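PDB 2O0Y: transcriptional regulator from Rhodococcus sp., which probably binds DNA and regulates transcription as a member of the IclR family, joining a winged helix-turn-helix domain to a GAF-like C-terminal domain. Local coordinates for residues 39-42 and 43-47; 48-51 and 52-56; 81-84 and 85-88; 139-142 and 143-146. One frame throughout, in Å; residues are numbered along the deposited sequence.

Contact 1 (39-42 and 43-47); sequences RSLK and ELVEG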
loop_
_atom_site.group_PDB
_atom_site.type_symbol
_atom_site.label_atom_id
_atom_site.label_comp_id
_atom_site.label_asym_id
_atom_site.label_seq_id
_atom_site.Cartn_x
_atom_site.Cartn_y
_atom_site.Cartn_z
ATOM N N ARG B 39 14.954 9.930 7.844
ATOM C CA ARG B 39 16.087 10.177 8.775
ATOM C C ARG B 39 17.255 10.605 7.944
ATOM O O ARG B 39 17.456 10.033 6.848
ATOM C CB ARG B 39 16.482 8.851 9.440
ATOM C CG ARG B 39 15.404 8.308 10.407
ATOM C CD ARG B 39 15.242 9.235 11.628
ATOM N NE ARG B 39 14.520 8.554 12.701
ATOM C CZ ARG B 39 14.442 8.943 13.947
ATOM N NH1 ARG B 39 14.972 10.110 14.340
ATOM N NH2 ARG B 39 13.758 8.175 14.808
ATOM N N SER B 40 18.039 11.557 8.449
ATOM C CA SER B 40 19.281 11.989 7.818
ATOM C C SER B 40 20.364 11.035 8.256
ATOM O O SER B 40 20.223 10.292 9.238
ATOM C CB SER B 40 19.658 13.355 8.326
ATOM O OG SER B 40 19.924 13.249 9.726
ATOM N N LEU B 41 21.494 11.088 7.590
ATOM C CA LEU B 41 22.595 10.224 7.974
ATOM C C LEU B 41 23.002 10.479 9.456
ATOM O O LEU B 41 23.274 9.537 10.207
ATOM C CB LEU B 41 23.797 10.488 7.002
ATOM C CG LEU B 41 25.154 9.848 7.328
ATOM C CD1 LEU B 41 25.017 8.306 7.251
ATOM C CD2 LEU B 41 26.220 10.385 6.353
ATOM N N LYS B 42 23.030 11.739 9.870
ATOM C CA LYS B 42 23.373 12.093 11.263
ATOM C C LYS B 42 22.421 11.447 12.237
ATOM O O LYS B 42 22.848 10.960 13.306
ATOM C CB LYS B 42 23.368 13.626 11.449
ATOM C CG LYS B 42 24.026 14.143 12.788
ATOM C CD LYS B 42 24.216 15.647 12.709
ATOM C CE LYS B 42 24.879 16.217 13.932
ATOM N NZ LYS B 42 23.988 16.001 15.107
ATOM N N GLU B 43 21.133 11.436 11.917
ATOM C CA GLU B 43 20.196 10.742 12.770
ATOM C C GLU B 43 20.489 9.218 12.845
ATOM O O GLU B 43 20.329 8.605 13.900
ATOM C CB GLU B 43 18.755 10.952 12.287
ATOM C CG GLU B 43 18.235 12.369 12.548
ATOM C CD GLU B 43 16.806 12.525 12.098
ATOM O OE1 GLU B 43 16.595 12.574 10.884
ATOM O OE2 GLU B 43 15.887 12.602 12.962
ATOM N N LEU B 44 20.844 8.600 11.715
ATOM C CA LEU B 44 21.109 7.141 11.711
ATOM C C LEU B 44 22.340 6.820 12.516
ATOM O O LEU B 44 22.354 5.835 13.293
ATOM C CB LEU B 44 21.234 6.614 10.288
ATOM C CG LEU B 44 19.912 6.825 9.492
ATOM C CD1 LEU B 44 20.182 6.413 8.048
ATOM C CD2 LEU B 44 18.690 6.036 10.061
ATOM N N VAL B 45 23.345 7.687 12.440
ATOM C CA VAL B 45 24.552 7.532 13.309
ATOM C C VAL B 45 24.238 7.735 14.764
ATOM O O VAL B 45 24.618 6.902 15.614
ATOM C CB VAL B 45 25.684 8.500 12.874
ATOM C CG1 VAL B 45 26.879 8.476 13.878
ATOM C CG2 VAL B 45 26.128 8.110 11.500
ATOM N N GLU B 46 23.544 8.824 15.081
ATOM C CA GLU B 46 23.163 9.110 16.494
ATOM C C GLU B 46 22.270 8.032 17.119
ATOM O O GLU B 46 22.423 7.673 18.297
ATOM C CB GLU B 46 22.434 10.440 16.542
ATOM C CG GLU B 46 23.444 11.594 16.416
ATOM C CD GLU B 46 22.805 12.957 16.366
ATOM O OE1 GLU B 46 21.558 13.084 16.173
ATOM O OE2 GLU B 46 23.596 13.901 16.508
ATOM N N GLY B 47 21.341 7.515 16.319
ATOM C CA GLY B 47 20.356 6.568 16.813
ATOM C C GLY B 47 20.951 5.174 16.995
ATOM O O GLY B 47 20.533 4.416 17.871
#

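Contact 2 (48-51 and 52-56); sequences TKLP and KTTVV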
loop_
_atom_site.group_PDB
_atom_site.type_symbol
_atom_site.label_atom_id
_atom_site.label_comp_id
_atom_site.label_asym_id
_atom_site.label_seq_id
_atom_site.Cartn_x
_atom_site.Cartn_y
_atom_site.Cartn_z
ATOM N N THR B 48 21.944 4.830 16.205
ATOM C CA THR B 48 22.602 3.535 16.366
ATOM C C THR B 48 23.895 3.555 17.157
ATOM O O THR B 48 24.330 2.492 17.592
ATOM C CB THR B 48 22.944 2.898 15.010
ATOM O OG1 THR B 48 23.823 3.763 14.290
ATOM C CG2 THR B 48 21.675 2.560 14.150
ATOM N N LYS B 49 24.537 4.724 17.292
ATOM C CA LYS B 49 25.859 4.829 17.895
ATOM C C LYS B 49 26.909 4.003 17.130
ATOM O O LYS B 49 27.965 3.641 17.655
ATOM C CB LYS B 49 25.821 4.467 19.392
ATOM C CG LYS B 49 24.926 5.357 20.238
ATOM C CD LYS B 49 25.088 4.998 21.751
ATOM C CE LYS B 49 24.144 5.816 22.654
ATOM N NZ LYS B 49 24.337 7.291 22.466
ATOM N N LEU B 50 26.632 3.738 15.850
ATOM C CA LEU B 50 27.610 3.094 14.966
ATOM C C LEU B 50 28.545 4.133 14.373
ATOM O O LEU B 50 28.142 5.289 14.169
ATOM C CB LEU B 50 26.864 2.361 13.825
ATOM C CG LEU B 50 26.126 1.067 14.197
ATOM C CD1 LEU B 50 25.331 0.511 13.014
ATOM C CD2 LEU B 50 27.083 0.015 14.740
ATOM N N PRO B 51 29.777 3.728 14.021
ATOM C CA PRO B 51 30.652 4.677 13.380
ATOM C C PRO B 51 30.083 5.142 12.056
ATOM O O PRO B 51 29.524 4.341 11.306
ATOM C CB PRO B 51 31.902 3.862 13.102
ATOM C CG PRO B 51 31.862 2.745 14.078
ATOM C CD PRO B 51 30.425 2.419 14.203
ATOM N N LYS B 52 30.259 6.421 11.767
ATOM C CA LYS B 52 29.714 7.013 10.564
ATOM C C LYS B 52 30.105 6.229 9.297
ATOM O O LYS B 52 29.265 6.024 8.438
ATOM C CB LYS B 52 30.159 8.473 10.466
ATOM C CG LYS B 52 29.448 9.232 9.341
ATOM C CD LYS B 52 30.179 10.462 9.031
ATOM C CE LYS B 52 29.345 11.341 8.144
ATOM N NZ LYS B 52 29.681 12.726 8.458
ATOM N N THR B 53 31.372 5.818 9.166
ATOM C CA THR B 53 31.800 5.025 7.980
ATOM C C THR B 53 31.040 3.687 7.846
ATOM O O THR B 53 30.731 3.249 6.738
ATOM C CB THR B 53 33.339 4.752 7.965
ATOM O OG1 THR B 53 33.695 4.030 9.156
ATOM C CG2 THR B 53 34.117 6.050 7.923
ATOM N N THR B 54 30.725 3.063 8.975
ATOM C CA THR B 54 29.906 1.841 9.009
ATOM C C THR B 54 28.504 2.144 8.550
ATOM O O THR B 54 27.994 1.450 7.683
ATOM C CB THR B 54 29.869 1.261 10.419
ATOM O OG1 THR B 54 31.202 0.978 10.790
ATOM C CG2 THR B 54 28.990 0.002 10.520
ATOM N N VAL B 55 27.882 3.195 9.094
ATOM C CA VAL B 55 26.540 3.586 8.619
ATOM C C VAL B 55 26.517 3.949 7.135
ATOM O O VAL B 55 25.595 3.545 6.409
ATOM C CB VAL B 55 25.917 4.749 9.418
ATOM C CG1 VAL B 55 24.481 5.036 8.875
ATOM C CG2 VAL B 55 25.783 4.358 10.929
ATOM N N VAL B 56 27.503 4.727 6.678
ATOM C CA VAL B 56 27.565 5.122 5.268
ATOM C C VAL B 56 27.607 3.872 4.388
ATOM O O VAL B 56 26.895 3.791 3.391
ATOM C CB VAL B 56 28.753 6.069 5.005
ATOM C CG1 VAL B 56 28.968 6.358 3.472
ATOM C CG2 VAL B 56 28.597 7.345 5.782
#

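Contact 3 (81-84 and 85-88); sequences EMLR and WVRL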
loop_
_atom_site.group_PDB
_atom_site.type_symbol
_atom_site.label_atom_id
_atom_site.label_comp_id
_atom_site.label_asym_id
_atom_site.label_seq_id
_atom_site.Cartn_x
_atom_site.Cartn_y
_atom_site.Cartn_z
ATOM N N GLU B 81 11.617 -0.824 -2.535
ATOM C CA GLU B 81 11.708 -2.266 -2.259
ATOM C C GLU B 81 10.667 -2.709 -1.294
ATOM O O GLU B 81 10.081 -3.782 -1.405
ATOM C CB GLU B 81 13.097 -2.618 -1.716
ATOM C CG GLU B 81 13.282 -4.065 -1.165
ATOM C CD GLU B 81 13.573 -5.121 -2.193
ATOM O OE1 GLU B 81 13.438 -4.834 -3.383
ATOM O OE2 GLU B 81 13.883 -6.294 -1.806
HETATM N N MSE B 82 10.452 -1.887 -0.266
HETATM C CA MSE B 82 9.608 -2.355 0.829
HETATM C C MSE B 82 8.162 -2.553 0.362
HETATM O O MSE B 82 7.375 -3.221 1.003
HETATM C CB MSE B 82 9.658 -1.348 2.021
HETATM C CG MSE B 82 11.051 -0.950 2.492
HETATM SE SE MSE B 82 11.976 -2.615 3.076
HETATM C CE MSE B 82 10.557 -3.189 4.172
ATOM N N LEU B 83 7.794 -1.893 -0.724
ATOM C CA LEU B 83 6.425 -1.943 -1.273
ATOM C C LEU B 83 6.139 -3.313 -1.849
ATOM O O LEU B 83 4.986 -3.662 -2.108
ATOM C CB LEU B 83 6.271 -0.886 -2.389
ATOM C CG LEU B 83 6.423 0.585 -1.986
ATOM C CD1 LEU B 83 6.239 1.472 -3.235
ATOM C CD2 LEU B 83 5.309 0.958 -0.893
ATOM N N ARG B 84 7.174 -4.106 -2.078
ATOM C CA ARG B 84 6.911 -5.409 -2.700
ATOM C C ARG B 84 6.239 -6.369 -1.764
ATOM O O ARG B 84 5.767 -7.430 -2.218
ATOM C CB ARG B 84 8.187 -6.025 -3.278
ATOM C CG ARG B 84 9.131 -6.580 -2.247
ATOM C CD ARG B 84 10.546 -6.707 -2.907
ATOM N NE ARG B 84 10.574 -7.861 -3.808
ATOM C CZ ARG B 84 11.400 -8.017 -4.846
ATOM N NH1 ARG B 84 12.256 -7.089 -5.183
ATOM N NH2 ARG B 84 11.323 -9.113 -5.573
ATOM N N TRP B 85 6.156 -6.022 -0.458
ATOM C CA TRP B 85 5.407 -6.880 0.507
ATOM C C TRP B 85 4.028 -6.344 0.879
ATOM O O TRP B 85 3.322 -6.943 1.690
ATOM C CB TRP B 85 6.260 -7.225 1.774
ATOM C CG TRP B 85 7.525 -7.991 1.427
ATOM C CD1 TRP B 85 7.601 -9.318 1.072
ATOM C CD2 TRP B 85 8.859 -7.464 1.303
ATOM N NE1 TRP B 85 8.916 -9.643 0.738
ATOM C CE2 TRP B 85 9.696 -8.525 0.882
ATOM C CE3 TRP B 85 9.415 -6.184 1.443
ATOM C CZ2 TRP B 85 11.077 -8.347 0.681
ATOM C CZ3 TRP B 85 10.771 -6.007 1.293
ATOM C CH2 TRP B 85 11.604 -7.089 0.926
ATOM N N VAL B 86 3.637 -5.215 0.280
ATOM C CA VAL B 86 2.346 -4.590 0.534
ATOM C C VAL B 86 1.189 -5.503 0.246
ATOM O O VAL B 86 0.292 -5.631 1.098
ATOM C CB VAL B 86 2.185 -3.251 -0.230
ATOM C CG1 VAL B 86 0.714 -2.763 -0.256
ATOM C CG2 VAL B 86 3.078 -2.212 0.415
ATOM N N ARG B 87 1.191 -6.142 -0.924
ATOM C CA ARG B 87 0.051 -7.036 -1.283
ATOM C C ARG B 87 -0.030 -8.228 -0.339
ATOM O O ARG B 87 -1.096 -8.556 0.159
ATOM C CB ARG B 87 0.210 -7.561 -2.730
ATOM C CG ARG B 87 -0.965 -8.403 -3.219
ATOM C CD ARG B 87 -0.656 -9.115 -4.525
ATOM N NE ARG B 87 -0.300 -8.213 -5.623
ATOM C CZ ARG B 87 -1.120 -7.829 -6.613
ATOM N NH1 ARG B 87 -2.368 -8.249 -6.688
ATOM N NH2 ARG B 87 -0.685 -6.999 -7.542
ATOM N N LEU B 88 1.102 -8.867 -0.067
ATOM C CA LEU B 88 1.148 -9.969 0.900
ATOM C C LEU B 88 0.618 -9.508 2.307
ATOM O O LEU B 88 -0.208 -10.182 2.924
ATOM C CB LEU B 88 2.605 -10.473 1.020
ATOM C CG LEU B 88 2.920 -11.350 2.232
ATOM C CD1 LEU B 88 2.076 -12.692 2.229
ATOM C CD2 LEU B 88 4.375 -11.661 2.336
HETATM O O HOH W 1 3.032 -5.242 -3.145
HETATM O O HOH W 2 3.289 -8.800 -1.799
#

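Contact 4 (139-142 and 143-146); sequences VIPL and GVPY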
loop_
_atom_site.group_PDB
_atom_site.type_symbol
_atom_site.label_atom_id
_atom_site.label_comp_id
_atom_site.label_asym_id
_atom_site.label_seq_id
_atom_site.Cartn_x
_atom_site.Cartn_y
_atom_site.Cartn_z
ATOM N N VAL B 139 -24.783 -9.598 6.047
ATOM C CA VAL B 139 -23.802 -10.488 5.424
ATOM C C VAL B 139 -22.921 -9.709 4.425
ATOM O O VAL B 139 -22.529 -10.260 3.372
ATOM C CB VAL B 139 -24.516 -11.680 4.736
ATOM C CG1 VAL B 139 -25.640 -11.201 3.816
ATOM C CG2 VAL B 139 -23.545 -12.507 3.964
ATOM N N ILE B 140 -22.580 -8.467 4.758
ATOM C CA ILE B 140 -21.662 -7.619 3.945
ATOM C C ILE B 140 -20.336 -8.309 3.592
ATOM O O ILE B 140 -19.639 -8.789 4.492
ATOM C CB ILE B 140 -21.332 -6.296 4.688
ATOM C CG1 ILE B 140 -22.558 -5.428 4.808
ATOM C CG2 ILE B 140 -20.389 -5.417 3.878
ATOM C CD1 ILE B 140 -22.500 -4.302 3.757
ATOM N N PRO B 141 -19.962 -8.345 2.299
ATOM C CA PRO B 141 -18.696 -8.978 1.950
ATOM C C PRO B 141 -17.433 -8.274 2.441
ATOM O O PRO B 141 -17.384 -7.033 2.494
ATOM C CB PRO B 141 -18.713 -8.994 0.421
ATOM C CG PRO B 141 -19.655 -7.975 0.030
ATOM C CD PRO B 141 -20.687 -7.877 1.103
ATOM N N LEU B 142 -16.426 -9.074 2.791
ATOM C CA LEU B 142 -15.132 -8.572 3.246
ATOM C C LEU B 142 -14.329 -7.947 2.117
ATOM O O LEU B 142 -14.348 -8.454 0.990
ATOM C CB LEU B 142 -14.306 -9.683 3.920
ATOM C CG LEU B 142 -14.784 -9.920 5.359
ATOM C CD1 LEU B 142 -15.729 -11.068 5.422
ATOM C CD2 LEU B 142 -13.607 -10.157 6.243
ATOM N N GLY B 143 -13.649 -6.836 2.399
ATOM C CA GLY B 143 -12.739 -6.255 1.415
ATOM C C GLY B 143 -13.403 -5.594 0.219
ATOM O O GLY B 143 -12.728 -5.257 -0.761
ATOM N N VAL B 144 -14.712 -5.385 0.278
ATOM C CA VAL B 144 -15.426 -4.671 -0.798
ATOM C C VAL B 144 -15.691 -3.233 -0.306
ATOM O O VAL B 144 -16.257 -3.074 0.765
ATOM C CB VAL B 144 -16.738 -5.435 -1.156
ATOM C CG1 VAL B 144 -17.671 -4.570 -1.970
ATOM C CG2 VAL B 144 -16.419 -6.734 -1.898
ATOM N N PRO B 145 -15.238 -2.188 -1.049
ATOM C CA PRO B 145 -15.476 -0.829 -0.566
ATOM C C PRO B 145 -16.944 -0.421 -0.686
ATOM O O PRO B 145 -17.557 -0.622 -1.742
ATOM C CB PRO B 145 -14.621 0.062 -1.496
ATOM C CG PRO B 145 -14.386 -0.741 -2.705
ATOM C CD PRO B 145 -14.477 -2.202 -2.317
ATOM N N TYR B 146 -17.477 0.136 0.395
ATOM C CA TYR B 146 -18.818 0.703 0.435
ATOM C C TYR B 146 -18.704 2.173 0.836
ATOM O O TYR B 146 -17.669 2.614 1.350
ATOM C CB TYR B 146 -19.739 -0.037 1.422
ATOM C CG TYR B 146 -20.251 -1.379 0.937
ATOM C CD1 TYR B 146 -21.494 -1.494 0.304
ATOM C CD2 TYR B 146 -19.483 -2.517 1.074
ATOM C CE1 TYR B 146 -21.951 -2.726 -0.156
ATOM C CE2 TYR B 146 -19.914 -3.727 0.606
ATOM C CZ TYR B 146 -21.149 -3.835 0.005
ATOM O OH TYR B 146 -21.558 -5.063 -0.441
HETATM O O HOH W 3 -16.483 -4.569 2.929
#

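Contact 1 (39-42 and 43-47)
Leu44 N and Val45 N reach back four residues to the carbonyl oxygens of Ser40 and Leu41 and so open the first turn of helix 41-48, in the helix-turn-helix domain. Ser40, at the N-cap, and Glu43 form a capping box. OG of Ser40 accepts from Glu43 N at 3.1 Å with a nearly straight N-H (165°), while OE1 of Glu43 takes Ser40 N at 3.0 Å on its anti side. With CG turned away from its carbonyl carbon (chi1 -72°), Glu43 swings its carboxylate back over the cap. Its other oxygen, OE2, meets Arg39 NH1 at 3.0 Å in a salt bridge; the nitrogen comes from above the carboxylate plane, whereas OE2 lies near the plane of the guanidinium, at its edge. One carboxylate thus holds both a backbone N-H and a charged side chain, and Arg39 NE is bonded in turn to Leu31 O. CD2 of the buried Leu44 packs on Arg39 CB at 3.6 Å, with Phe32 close to both residues. On the exposed side, Lys42 bends at its last torsion (chi4 -64°) toward Glu46 one turn on and puts NZ 2.6 Å from Glu46 OE2, a salt bridge again made from above the carboxylate plane.

Contact 2 (48-51 and 52-56)
The turn of the helix-turn-helix, where helix 41-48 ends and helix 52-64 starts, brings Thr48 and Leu50 against Val55. CG2 of Val55 is the common point: it lies 3.7 Å from Leu50 CB and 3.9 Å from Thr48 OG1. The other methyl of Val55, CG1, is anti to the backbone N (chi1 -178°), which puts CG2 beside that N, facing the turn. Thr48 OG1 also accepts from Leu50 N at 3.2 Å, with an N-H angle of 158°, which makes an ST turn, and it bonds Leu44 O one helical turn earlier. A valine in place of Thr48 would keep the bulk but is likely to leave Leu50 N without its acceptor and so let the turn after helix 41-48 shift. Lys49, with positive phi, carries the chain out of helix 41-48, and Pro51 takes the N-cap position of helix 52-64, which in this motif is the recognition helix and probably faces DNA. Pro51 O accepts from Val55 N at 3.0 Å, and the N-H points almost straight at it (165°). The Pro51 ring crosses Thr54 obliquely, its CB, CG and CD each 3.8 Å from Thr54 OG1, which stands beside the backbone N of its own residue. On the side of helix 18-29, Leu28 touches both Thr48 and Val55, while Arg24 lies against Leu50 and Thr54.

Contact 3 (81-84 and 85-88)
Trp85 and Arg84 run alongside each other in the same direction, with the aliphatic part of the arginine laid over one face of the indole. Arg84 CG sits 3.6 Å from the centroid of the six-membered ring and only 9° off its normal, a CH-pi contact over the centre of the ring. The first torsion (chi1 74°) sets CG between the backbone N and the carbonyl carbon, and from there the chain runs out above the ring until a bend at chi3 sends the guanidinium toward Glu81. NH1 reaches Glu81 OE1 at 3.1 Å in a salt bridge, meeting the oxygen on its syn side. The Glu81 carboxylate stands almost upright to the indole, their planes 85° apart, and its OE2 is 3.6 Å from Trp85 CH2. Met82, present as selenomethionine, comes to the ring's edge instead: a doubly bent chain brings SE to 4.0 Å from Trp85 CZ3, a Met-aromatic contact. Were Trp85 an alanine, a gap is likely to open against Arg84 CG and beside SE, leaving the arginine chain freer to turn. Two waters extend the backbone bonding into helix 86-92, one joining Leu83 O to Arg87 N and the other Arg84 O to Leu88 N. Leading toward the C-terminal domain, this segment packs on the second subunit: Met82 of that subunit touches Trp85, whose NE1 makes a weak hydrogen bond to Leu29 O of the second subunit. Arg84 NH1, bridged to Glu81 and in a long, weak ion pair with Glu30 of the second subunit, probably eases the repulsion between those two close carboxylates.

Contact 4 (139-142 and 143-146)
Ile140 lays its CD1 methyl over one face of the Tyr146 ring, 4.1 Å from the centroid and 14° off the normal, a CH-pi contact offset toward the rim. The two side chains come from opposite directions, and the second branch of the isoleucine, CG2, meets Tyr146 CE2 at 3.7 Å. A chi1 of -67° puts CG1 beside the backbone N and CG2 anti to it, and from these two positions both branches reach the same aromatic ring. Pro141 crosses the tyrosine at about a right angle, setting its CD 3.3 Å from Tyr146 OH, and its CG also touches Val144 CG2 at 4.0 Å. Between these contacts the chain makes a type II beta turn from Pro141 to Val144, with Gly143 at its third position, where phi is positive and a beta carbon would clash with Leu142 O. A single water bridges the ends of the turn, donating to Pro141 O at 2.7 Å and to Val144 O at 2.6 Å. Inside the family's C-terminal domain, this loop, on its way from strand 123-130 to strand 146-147, lies along the former: Gly143 bonds through its backbone to Val126, Tyr146 to Arg124, and Ile140 O accepts from Gln129 NE2. Across the turn the side chains thus meet through apolar groups and an aromatic face, so their mutual grip rests on shape and dispersion, while water and the neighbouring strand satisfy polar groups of the backbone.

From the N terminus the contacts run in series, each within one continuous piece of chain, so none nests in or crosses another. Contact 1 starts helix 41-48 where strand 38-40 ends, and contact 2 closes the short turn from that helix into helix 52-64. Their centres are about 9 Å apart and they touch, Leu41 and Val45 packing on Val55, so the two helices are tied together. Contact 3, centred about 25 Å from contact 1, follows strand 75-78 and enters helix 86-92, linking the DNA-binding part with the C-terminal domain and meeting the second subunit. Contact 4 closes the loop between strands 123-130 and 146-147, across the chain's centre from contacts 1 and 2.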